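PDB 7DVE: 6'''-hydroxyparomomycin C oxidase from Microbacterium trichothecenolyticum, which uses FAD and molecular oxygen to oxidise the C3 hydroxyl of the sugar in C-glycosides such as isoorientin and mangiferin, releasing hydrogen peroxide. Local coordinates for residues A[166-171]-A[208-213]; A[178-183]-A[305-310]; A[196-201]-A[342-347]. One frame throughout, in Å; residues are numbered along the deposited sequence.

Contact 1 of 3, residues A[166-171]-A[208-213]; sequences DAFDAS and GPLVWS
Leu210 sets its CD2 methyl against both the methyl of Ala167 and the ring of Phe168, and the whole contact is apolar. The CH-pi contact places CD2 of Leu210 over one face of the Phe168 ring, 4.0 Å from the ring centroid and 19° off the ring normal, displaced toward the rim at the far end of the ring. Its nearest ring atom is Phe168 CZ, 3.8 Å from Leu210 CD2, with CE1 and CE2 on either side of CZ slightly farther away. The phenyl group gets there because its CG stands anti to the carbonyl carbon (chi1 -64°), which puts the ring beside the backbone N, with its far end under Leu210 CD2.

The aliphatic part is a methyl-to-methyl meeting. Ala167 CB points toward the strand and touches both branches of the leucine, Leu210 CD2 at 3.8 Å and Leu210 CD1 at 3.9 Å from Ala167 CB, so the isopropyl end straddles the alanine.

Within the loop, two type I turns overlap, Asp166 to Asp169 and Phe168 to Ser171; the first is closed by Asp169 N to Asp166 O at 2.8 Å, the second by a weak bond from Ser171 N to Phe168 O. Ala167 and Phe168 are the two central residues of the first turn, which presents them together to Leu210.

Strand 196-204 packs on the loop, with Val202 against Ala167 and Leu200 against Phe168, and its Arg204 touches Leu210. This is plain hydrophobic packing of a loop of two overlapping type I turns against strand 210-212, which pairs antiparallel with strand 196-204 in the antiparallel sheet of this GMC oxidoreductase.

Contact 2 of 3, residues A[178-183]-A[305-310]; sequences RERLAA and VRMRDF
Arg180 reaches from its helix to the backbone of Arg308 and closes on one carbonyl oxygen with both terminal nitrogens. Its CG lies anti to the carbonyl carbon (chi1 -76°) and the chain then runs extended from CG to NE, delivering the guanidinium end-on. Arg180 NH1 stands 2.6 Å from Arg308 O and Arg180 NH2 2.8 Å from the same Arg308 O, a forked grip that lies almost flat in the guanidinium plane. Both donors approach from the same face of the carbonyl: NH1 sits above its plane, NH2 is tilted 29° from it. Arg180 NH2 also makes a weak bond to Asp309 O, 3.2 Å away.

The clasp joins helix 176-183 to the end of strand 300-307, where the antiparallel sheet gives way to a loop. NH1 of Arg180 has a further acceptor in Ile426 O.

Arg308 turns its own side chain elsewhere. With CG between the backbone N and the carbonyl carbon and a bend at chi3, its guanidinium swings round to Lys424 O, leaving Arg308 CG 3.3 Å from Arg180 NH1. The two guanidinium planes are 18° apart, but Arg180 NH1 and Arg308 NH1 remain 5.4 Å from each other. A leucine in place of Arg180 would probably leave the carbonyls of Arg308 and Asp309 without these donors and the loop less firmly tied to the helix. Met307 lies beside the grip, its CB 4.4 Å from Arg180 NH1, and packs on Ile176 and Val177 of the same helix.

Contact 3 of 3, residues A[196-201]-A[342-347]; sequences QRMPLA and HGQVMQ
Met198 meets strand 341-347 through its last atom, the methyl CE, which settles against His342 and Gln344. From CB, which points toward that strand, CG leaves anti to the backbone N (chi1 -178°). The chain then bends at chi2 and again at chi3. CB, CG and SD serve as the arm that brings CE up to its partners. Met198 CE lies 3.5 Å from Gln344 CB and 3.7 Å from Gln344 OE1, so the methyl touches the glutamine both at its CB and at its amide oxygen. Met198 CE is also 3.6 Å from His342 CE1, approaching the imidazole obliquely, and the carbonyl oxygen of Gly343 is a looser neighbour.

The two residues that meet the methyl are tied to each other. His342 NE2 donates to Gln344 OE1 at 2.7 Å with an N-H...O angle of 159°, the oxygen sitting at the ring edge close to the imidazole plane. Asn488 ND2 donates to the same oxygen. At the other end of the amide, Gln344 NE2 makes a weak bond to Met346 SD, 3.6 Å away. Together these are likely to limit the rotation of the amide, chiefly through the two bonds to OE1; the buried side chain of Gln344 is about 5 Å from the bound FAD.

Met198 also lies about 4 Å, side chain to side chain, from Ala131, an FAD-binding residue. Its own strand 196-204 reaches 341-347 through strand 330-333, which pairs antiparallel with both; Val330 and Trp332 of that middle strand touch Met198. Phe372 of strand 366-373 packs on Gln344, while Val345 packs on Val177 and Leu181 of helix 176-183.

Overall arrangement
All three contacts reach the same antiparallel sheet, at different depths. Contact 3 is buried and nearest the flavin, joining strands 196-204 and 341-347 by a methionine methyl against a histidine-glutamine pair. Contact 1, also buried but farther from the chain centre, is wholly apolar; contact 2, partly buried and away from the annotated sites, is polar, an arginine on backbone carbonyls. Contacts 1 and 3 are stitched together by the Asp169-Arg197 salt bridge, the probable bond from Ser213 N to Ala201 O and Phe168 against Leu200. Contact 2 meets contact 3 where Leu181 packs on Val345, whereas contacts 1 and 2 do not touch.

Contact 1 of 3, residues A[166-171]-A[208-213]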
loop_
_atom_site.group_PDB
_atom_site.type_symbol
_atom_site.label_atom_id
_atom_site.label_comp_id
_atom_site.label_asym_id
_atom_site.label_seq_id
_atom_site.Cartn_x
_atom_site.Cartn_y
_atom_site.Cartn_z
ATOM N N ASP A 166 12.991 -8.783 -13.124
ATOM C CA ASP A 166 13.273 -9.374 -14.425
ATOM C C ASP A 166 12.028 -9.772 -15.203
ATOM O O ASP A 166 12.160 -10.236 -16.332
ATOM C CB ASP A 166 14.166 -10.614 -14.263
ATOM C CG ASP A 166 15.469 -10.293 -13.554
ATOM O OD1 ASP A 166 15.981 -9.160 -13.725
ATOM O OD2 ASP A 166 15.982 -11.165 -12.823
ATOM N N ALA A 167 10.837 -9.577 -14.643
ATOM C CA ALA A 167 9.612 -10.124 -15.224
ATOM C C ALA A 167 9.420 -9.731 -16.687
ATOM O O ALA A 167 8.863 -10.515 -17.470
ATOM C CB ALA A 167 8.405 -9.672 -14.401
ATOM N N PHE A 168 9.895 -8.550 -17.077
ATOM C CA PHE A 168 9.746 -8.037 -18.431
ATOM C C PHE A 168 11.015 -8.132 -19.263
ATOM O O PHE A 168 11.066 -7.535 -20.338
ATOM C CB PHE A 168 9.292 -6.577 -18.391
ATOM C CG PHE A 168 7.949 -6.387 -17.784
ATOM C CD1 PHE A 168 6.810 -6.441 -18.563
ATOM C CD2 PHE A 168 7.813 -6.162 -16.425
ATOM C CE1 PHE A 168 5.552 -6.283 -17.997
ATOM C CE2 PHE A 168 6.560 -5.998 -15.860
ATOM C CZ PHE A 168 5.433 -6.059 -16.659
ATOM N N ASP A 169 12.036 -8.880 -18.822
ATOM C CA ASP A 169 13.319 -8.825 -19.530
ATOM C C ASP A 169 13.297 -9.511 -20.896
ATOM O O ASP A 169 14.220 -9.283 -21.688
ATOM C CB ASP A 169 14.437 -9.443 -18.693
ATOM C CG ASP A 169 14.984 -8.489 -17.635
ATOM O OD1 ASP A 169 14.492 -7.350 -17.506
ATOM O OD2 ASP A 169 15.912 -8.904 -16.906
ATOM N N ALA A 170 12.295 -10.352 -21.191
ATOM C CA ALA A 170 12.236 -11.042 -22.483
ATOM C C ALA A 170 11.399 -10.308 -23.527
ATOM O O ALA A 170 11.299 -10.789 -24.661
ATOM C CB ALA A 170 11.682 -12.464 -22.326
ATOM N N SER A 171 10.799 -9.167 -23.195
ATOM C CA SER A 171 9.945 -8.601 -24.222
ATOM C C SER A 171 10.778 -7.834 -25.253
ATOM O O SER A 171 11.878 -7.362 -24.951
ATOM C CB SER A 171 8.899 -7.669 -23.618
ATOM O OG SER A 171 9.341 -6.343 -23.666
ATOM N N GLY A 208 0.842 -19.413 -17.475
ATOM C CA GLY A 208 1.614 -18.535 -18.326
ATOM C C GLY A 208 1.646 -17.065 -17.936
ATOM O O GLY A 208 2.717 -16.481 -17.749
ATOM N N PRO A 209 0.474 -16.428 -17.864
ATOM C CA PRO A 209 0.428 -14.961 -17.727
ATOM C C PRO A 209 1.083 -14.391 -16.475
ATOM O O PRO A 209 0.887 -14.875 -15.363
ATOM C CB PRO A 209 -1.077 -14.657 -17.747
ATOM C CG PRO A 209 -1.783 -16.040 -18.021
ATOM C CD PRO A 209 -0.729 -16.933 -18.549
ATOM N N LEU A 210 1.846 -13.325 -16.687
ATOM C CA LEU A 210 2.303 -12.419 -15.638
ATOM C C LEU A 210 1.128 -11.690 -14.979
ATOM O O LEU A 210 0.208 -11.256 -15.674
ATOM C CB LEU A 210 3.233 -11.392 -16.267
ATOM C CG LEU A 210 4.377 -10.788 -15.482
ATOM C CD1 LEU A 210 5.249 -11.876 -14.890
ATOM C CD2 LEU A 210 5.184 -9.873 -16.402
ATOM N N VAL A 211 1.189 -11.506 -13.650
ATOM C CA VAL A 211 0.112 -10.866 -12.888
ATOM C C VAL A 211 0.640 -10.377 -11.534
ATOM O O VAL A 211 1.572 -10.945 -10.969
ATOM C CB VAL A 211 -1.086 -11.832 -12.710
ATOM C CG1 VAL A 211 -0.734 -12.954 -11.729
ATOM C CG2 VAL A 211 -2.324 -11.053 -12.239
ATOM N N TRP A 212 0.027 -9.308 -11.012
ATOM C CA TRP A 212 0.451 -8.707 -9.740
ATOM C C TRP A 212 0.237 -9.662 -8.561
ATOM O O TRP A 212 -0.724 -10.439 -8.520
ATOM C CB TRP A 212 -0.314 -7.395 -9.471
ATOM C CG TRP A 212 -0.237 -6.406 -10.598
ATOM C CD1 TRP A 212 -1.282 -5.913 -11.329
ATOM C CD2 TRP A 212 0.948 -5.802 -11.144
ATOM N NE1 TRP A 212 -0.825 -5.056 -12.306
ATOM C CE2 TRP A 212 0.537 -4.961 -12.208
ATOM C CE3 TRP A 212 2.314 -5.893 -10.843
ATOM C CZ2 TRP A 212 1.441 -4.204 -12.955
ATOM C CZ3 TRP A 212 3.210 -5.144 -11.592
ATOM C CH2 TRP A 212 2.770 -4.310 -12.640
ATOM N N SER A 213 1.135 -9.563 -7.585
ATOM C CA SER A 213 1.160 -10.397 -6.387
ATOM C C SER A 213 0.626 -9.613 -5.193
ATOM O O SER A 213 0.962 -8.443 -5.014
ATOM C CB SER A 213 2.592 -10.856 -6.087
ATOM O OG SER A 213 3.084 -11.719 -7.097
#

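Contact 2 of 3, residues A[178-183]-A[305-310]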
loop_
_atom_site.group_PDB
_atom_site.type_symbol
_atom_site.label_atom_id
_atom_site.label_comp_id
_atom_site.label_asym_id
_atom_site.label_seq_id
_atom_site.Cartn_x
_atom_site.Cartn_y
_atom_site.Cartn_z
ATOM N N ARG A 178 14.870 2.410 -20.124
ATOM C CA ARG A 178 16.034 2.503 -19.245
ATOM C C ARG A 178 17.246 3.062 -19.988
ATOM O O ARG A 178 17.967 3.912 -19.461
ATOM C CB ARG A 178 16.319 1.116 -18.653
ATOM C CG ARG A 178 17.245 1.108 -17.461
ATOM C CD ARG A 178 17.393 -0.300 -16.858
ATOM N NE ARG A 178 18.106 -1.263 -17.701
ATOM C CZ ARG A 178 17.526 -2.234 -18.404
ATOM N NH1 ARG A 178 16.204 -2.326 -18.509
ATOM N NH2 ARG A 178 18.293 -3.131 -19.025
ATOM N N GLU A 179 17.457 2.624 -21.228
ATOM C CA GLU A 179 18.554 3.143 -22.048
ATOM C C GLU A 179 18.413 4.643 -22.271
ATOM O O GLU A 179 19.370 5.419 -22.085
ATOM C CB GLU A 179 18.549 2.430 -23.397
ATOM C CG GLU A 179 19.836 1.828 -23.846
ATOM C CD GLU A 179 19.643 1.072 -25.160
ATOM O OE1 GLU A 179 20.617 0.430 -25.640
ATOM O OE2 GLU A 179 18.523 1.150 -25.722
ATOM N N ARG A 180 17.222 5.065 -22.701
ATOM C CA ARG A 180 17.015 6.468 -23.030
ATOM C C ARG A 180 17.144 7.351 -21.793
ATOM O O ARG A 180 17.689 8.459 -21.872
ATOM C CB ARG A 180 15.664 6.635 -23.711
ATOM C CG ARG A 180 15.705 6.164 -25.143
ATOM C CD ARG A 180 14.334 6.116 -25.775
ATOM N NE ARG A 180 14.355 5.253 -26.945
ATOM C CZ ARG A 180 13.520 5.360 -27.967
ATOM N NH1 ARG A 180 12.548 6.262 -27.971
ATOM N NH2 ARG A 180 13.661 4.544 -29.008
ATOM N N LEU A 181 16.681 6.873 -20.635
ATOM C CA LEU A 181 16.812 7.666 -19.414
ATOM C C LEU A 181 18.263 7.734 -18.961
ATOM O O LEU A 181 18.760 8.806 -18.598
ATOM C CB LEU A 181 15.935 7.080 -18.311
ATOM C CG LEU A 181 14.449 7.199 -18.620
ATOM C CD1 LEU A 181 13.658 6.650 -17.461
ATOM C CD2 LEU A 181 14.103 8.657 -18.891
ATOM N N ALA A 182 18.962 6.595 -18.978
ATOM C CA ALA A 182 20.365 6.579 -18.588
ATOM C C ALA A 182 21.169 7.549 -19.430
ATOM O O ALA A 182 22.121 8.156 -18.935
ATOM C CB ALA A 182 20.927 5.156 -18.712
ATOM N N ALA A 183 20.797 7.713 -20.700
ATOM C CA ALA A 183 21.507 8.657 -21.564
ATOM C C ALA A 183 21.587 10.054 -20.953
ATOM O O ALA A 183 22.610 10.733 -21.078
ATOM C CB ALA A 183 20.822 8.735 -22.931
ATOM N N VAL A 305 3.889 9.958 -22.795
ATOM C CA VAL A 305 4.687 10.230 -23.992
ATOM C C VAL A 305 4.586 9.077 -24.989
ATOM O O VAL A 305 4.397 7.913 -24.626
ATOM C CB VAL A 305 6.176 10.538 -23.680
ATOM C CG1 VAL A 305 6.302 11.619 -22.609
ATOM C CG2 VAL A 305 6.916 9.284 -23.270
ATOM N N ARG A 306 4.680 9.428 -26.268
ATOM C CA ARG A 306 4.788 8.469 -27.351
ATOM C C ARG A 306 6.260 8.207 -27.640
ATOM O O ARG A 306 6.986 9.112 -28.069
ATOM C CB ARG A 306 4.085 8.988 -28.602
ATOM C CG ARG A 306 4.229 8.063 -29.798
ATOM C CD ARG A 306 3.611 8.685 -31.050
ATOM N NE ARG A 306 2.257 8.168 -31.198
ATOM C CZ ARG A 306 1.165 8.818 -30.824
ATOM N NH1 ARG A 306 1.220 10.074 -30.397
ATOM N NH2 ARG A 306 -0.008 8.188 -30.863
ATOM N N MET A 307 6.699 6.977 -27.412
ATOM C CA MET A 307 8.095 6.626 -27.665
ATOM C C MET A 307 8.453 6.767 -29.145
ATOM O O MET A 307 7.714 6.319 -30.027
ATOM C CB MET A 307 8.357 5.200 -27.202
ATOM C CG MET A 307 8.812 5.143 -25.768
ATOM S SD MET A 307 9.516 3.559 -25.340
ATOM C CE MET A 307 8.745 2.446 -26.497
ATOM N N ARG A 308 9.598 7.387 -29.413
ATOM C CA ARG A 308 10.106 7.547 -30.770
ATOM C C ARG A 308 11.007 6.361 -31.142
ATOM O O ARG A 308 11.447 5.589 -30.283
ATOM C CB ARG A 308 10.896 8.857 -30.880
ATOM C CG ARG A 308 11.984 8.983 -29.783
ATOM C CD ARG A 308 12.989 10.129 -29.999
ATOM N NE ARG A 308 12.365 11.424 -29.735
ATOM C CZ ARG A 308 12.457 12.089 -28.587
ATOM N NH1 ARG A 308 13.113 11.589 -27.545
ATOM N NH2 ARG A 308 11.841 13.266 -28.469
ATOM N N ASP A 309 11.308 6.250 -32.441
ATOM C CA ASP A 309 12.217 5.232 -32.993
ATOM C C ASP A 309 11.896 3.851 -32.438
ATOM O O ASP A 309 12.677 3.224 -31.727
ATOM C CB ASP A 309 13.673 5.592 -32.735
ATOM C CG ASP A 309 14.010 6.979 -33.211
ATOM O OD1 ASP A 309 13.335 7.467 -34.161
ATOM O OD2 ASP A 309 14.935 7.575 -32.612
ATOM N N PHE A 310 10.721 3.397 -32.794
ATOM C CA PHE A 310 10.048 2.282 -32.151
ATOM C C PHE A 310 9.947 1.196 -33.210
ATOM O O PHE A 310 9.079 1.259 -34.085
ATOM C CB PHE A 310 8.683 2.752 -31.657
ATOM C CG PHE A 310 7.910 1.733 -30.896
ATOM C CD1 PHE A 310 8.231 1.433 -29.587
ATOM C CD2 PHE A 310 6.833 1.090 -31.484
ATOM C CE1 PHE A 310 7.489 0.502 -28.865
ATOM C CE2 PHE A 310 6.087 0.152 -30.776
ATOM C CZ PHE A 310 6.411 -0.135 -29.459
#

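Contact 3 of 3, residues A[196-201]-A[342-347]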
loop_
_atom_site.group_PDB
_atom_site.type_symbol
_atom_site.label_atom_id
_atom_site.label_comp_id
_atom_site.label_asym_id
_atom_site.label_seq_id
_atom_site.Cartn_x
_atom_site.Cartn_y
_atom_site.Cartn_z
ATOM N N GLN A 196 17.037 2.168 -13.412
ATOM C CA GLN A 196 17.113 0.715 -13.287
ATOM C C GLN A 196 15.706 0.148 -13.417
ATOM O O GLN A 196 14.726 0.897 -13.510
ATOM C CB GLN A 196 17.760 0.307 -11.955
ATOM C CG GLN A 196 17.169 1.004 -10.700
ATOM C CD GLN A 196 17.958 0.665 -9.452
ATOM O OE1 GLN A 196 17.875 -0.458 -8.943
ATOM N NE2 GLN A 196 18.764 1.612 -8.977
ATOM N N ARG A 197 15.606 -1.189 -13.425
ATOM C CA ARG A 197 14.289 -1.812 -13.486
ATOM C C ARG A 197 13.538 -1.564 -12.192
ATOM O O ARG A 197 14.136 -1.503 -11.118
ATOM C CB ARG A 197 14.392 -3.317 -13.720
ATOM C CG ARG A 197 15.165 -3.724 -14.943
ATOM C CD ARG A 197 16.025 -4.939 -14.607
ATOM N NE ARG A 197 16.385 -5.689 -15.795
ATOM C CZ ARG A 197 17.563 -5.556 -16.387
ATOM N NH1 ARG A 197 18.446 -4.661 -15.962
ATOM N NH2 ARG A 197 17.876 -6.352 -17.413
ATOM N N MET A 198 12.235 -1.394 -12.285
ATOM C CA MET A 198 11.471 -1.307 -11.057
ATOM C C MET A 198 11.384 -2.699 -10.435
ATOM O O MET A 198 11.063 -3.662 -11.132
ATOM C CB MET A 198 10.070 -0.760 -11.294
ATOM C CG MET A 198 9.294 -0.637 -9.988
ATOM S SD MET A 198 9.939 0.685 -8.950
ATOM C CE MET A 198 9.246 2.127 -9.783
ATOM N N PRO A 199 11.671 -2.860 -9.149
ATOM C CA PRO A 199 11.358 -4.146 -8.502
ATOM C C PRO A 199 9.857 -4.262 -8.307
ATOM O O PRO A 199 9.220 -3.341 -7.792
ATOM C CB PRO A 199 12.118 -4.092 -7.169
ATOM C CG PRO A 199 13.008 -2.884 -7.229
ATOM C CD PRO A 199 12.546 -1.993 -8.339
ATOM N N LEU A 200 9.277 -5.381 -8.757
ATOM C CA LEU A 200 7.824 -5.500 -8.877
ATOM C C LEU A 200 7.306 -6.725 -8.141
ATOM O O LEU A 200 7.895 -7.806 -8.219
ATOM C CB LEU A 200 7.376 -5.584 -10.353
ATOM C CG LEU A 200 7.477 -4.377 -11.287
ATOM C CD1 LEU A 200 7.191 -4.799 -12.748
ATOM C CD2 LEU A 200 6.527 -3.180 -10.838
ATOM N N ALA A 201 6.169 -6.564 -7.472
ATOM C CA ALA A 201 5.515 -7.671 -6.776
ATOM C C ALA A 201 4.627 -8.360 -7.797
ATOM O O ALA A 201 3.441 -8.054 -7.929
ATOM C CB ALA A 201 4.726 -7.170 -5.575
ATOM N N HIS A 342 10.352 10.283 -6.257
ATOM C CA HIS A 342 10.341 8.913 -6.750
ATOM C C HIS A 342 9.689 8.920 -8.132
ATOM O O HIS A 342 8.575 9.431 -8.288
ATOM C CB HIS A 342 9.590 7.995 -5.794
ATOM C CG HIS A 342 9.116 6.729 -6.425
ATOM N ND1 HIS A 342 9.934 5.633 -6.594
ATOM C CD2 HIS A 342 7.913 6.391 -6.956
ATOM C CE1 HIS A 342 9.252 4.666 -7.178
ATOM N NE2 HIS A 342 8.019 5.098 -7.402
ATOM N N GLY A 343 10.382 8.384 -9.134
ATOM C CA GLY A 343 9.891 8.376 -10.499
ATOM C C GLY A 343 9.655 6.959 -10.986
ATOM O O GLY A 343 10.451 6.057 -10.719
ATOM N N GLN A 344 8.570 6.768 -11.710
ATOM C CA GLN A 344 8.402 5.504 -12.384
ATOM C C GLN A 344 7.848 5.776 -13.769
ATOM O O GLN A 344 7.023 6.677 -13.955
ATOM C CB GLN A 344 7.496 4.541 -11.605
ATOM C CG GLN A 344 6.160 5.098 -11.204
ATOM C CD GLN A 344 5.522 4.304 -10.072
ATOM O OE1 GLN A 344 6.155 4.018 -9.035
ATOM N NE2 GLN A 344 4.262 3.944 -10.266
ATOM N N VAL A 345 8.360 5.005 -14.730
ATOM C CA VAL A 345 7.907 4.997 -16.113
ATOM C C VAL A 345 7.287 3.635 -16.383
ATOM O O VAL A 345 7.878 2.607 -16.039
ATOM C CB VAL A 345 9.073 5.276 -17.076
ATOM C CG1 VAL A 345 8.541 5.488 -18.477
ATOM C CG2 VAL A 345 9.853 6.462 -16.605
ATOM N N MET A 346 6.106 3.621 -16.997
ATOM C CA MET A 346 5.246 2.447 -16.984
ATOM C C MET A 346 4.555 2.249 -18.317
ATOM O O MET A 346 4.022 3.197 -18.888
ATOM C CB MET A 346 4.157 2.552 -15.892
ATOM C CG MET A 346 4.614 3.193 -14.583
ATOM S SD MET A 346 3.352 4.094 -13.736
ATOM C CE MET A 346 3.483 5.699 -14.510
ATOM N N GLN A 347 4.542 1.006 -18.794
ATOM C CA GLN A 347 3.547 0.611 -19.777
ATOM C C GLN A 347 2.172 0.826 -19.163
ATOM O O GLN A 347 2.002 0.730 -17.945
ATOM C CB GLN A 347 3.740 -0.864 -20.202
ATOM C CG GLN A 347 3.777 -1.905 -19.077
ATOM C CD GLN A 347 4.029 -3.340 -19.595
ATOM O OE1 GLN A 347 5.070 -3.643 -20.192
ATOM N NE2 GLN A 347 3.064 -4.219 -19.367
#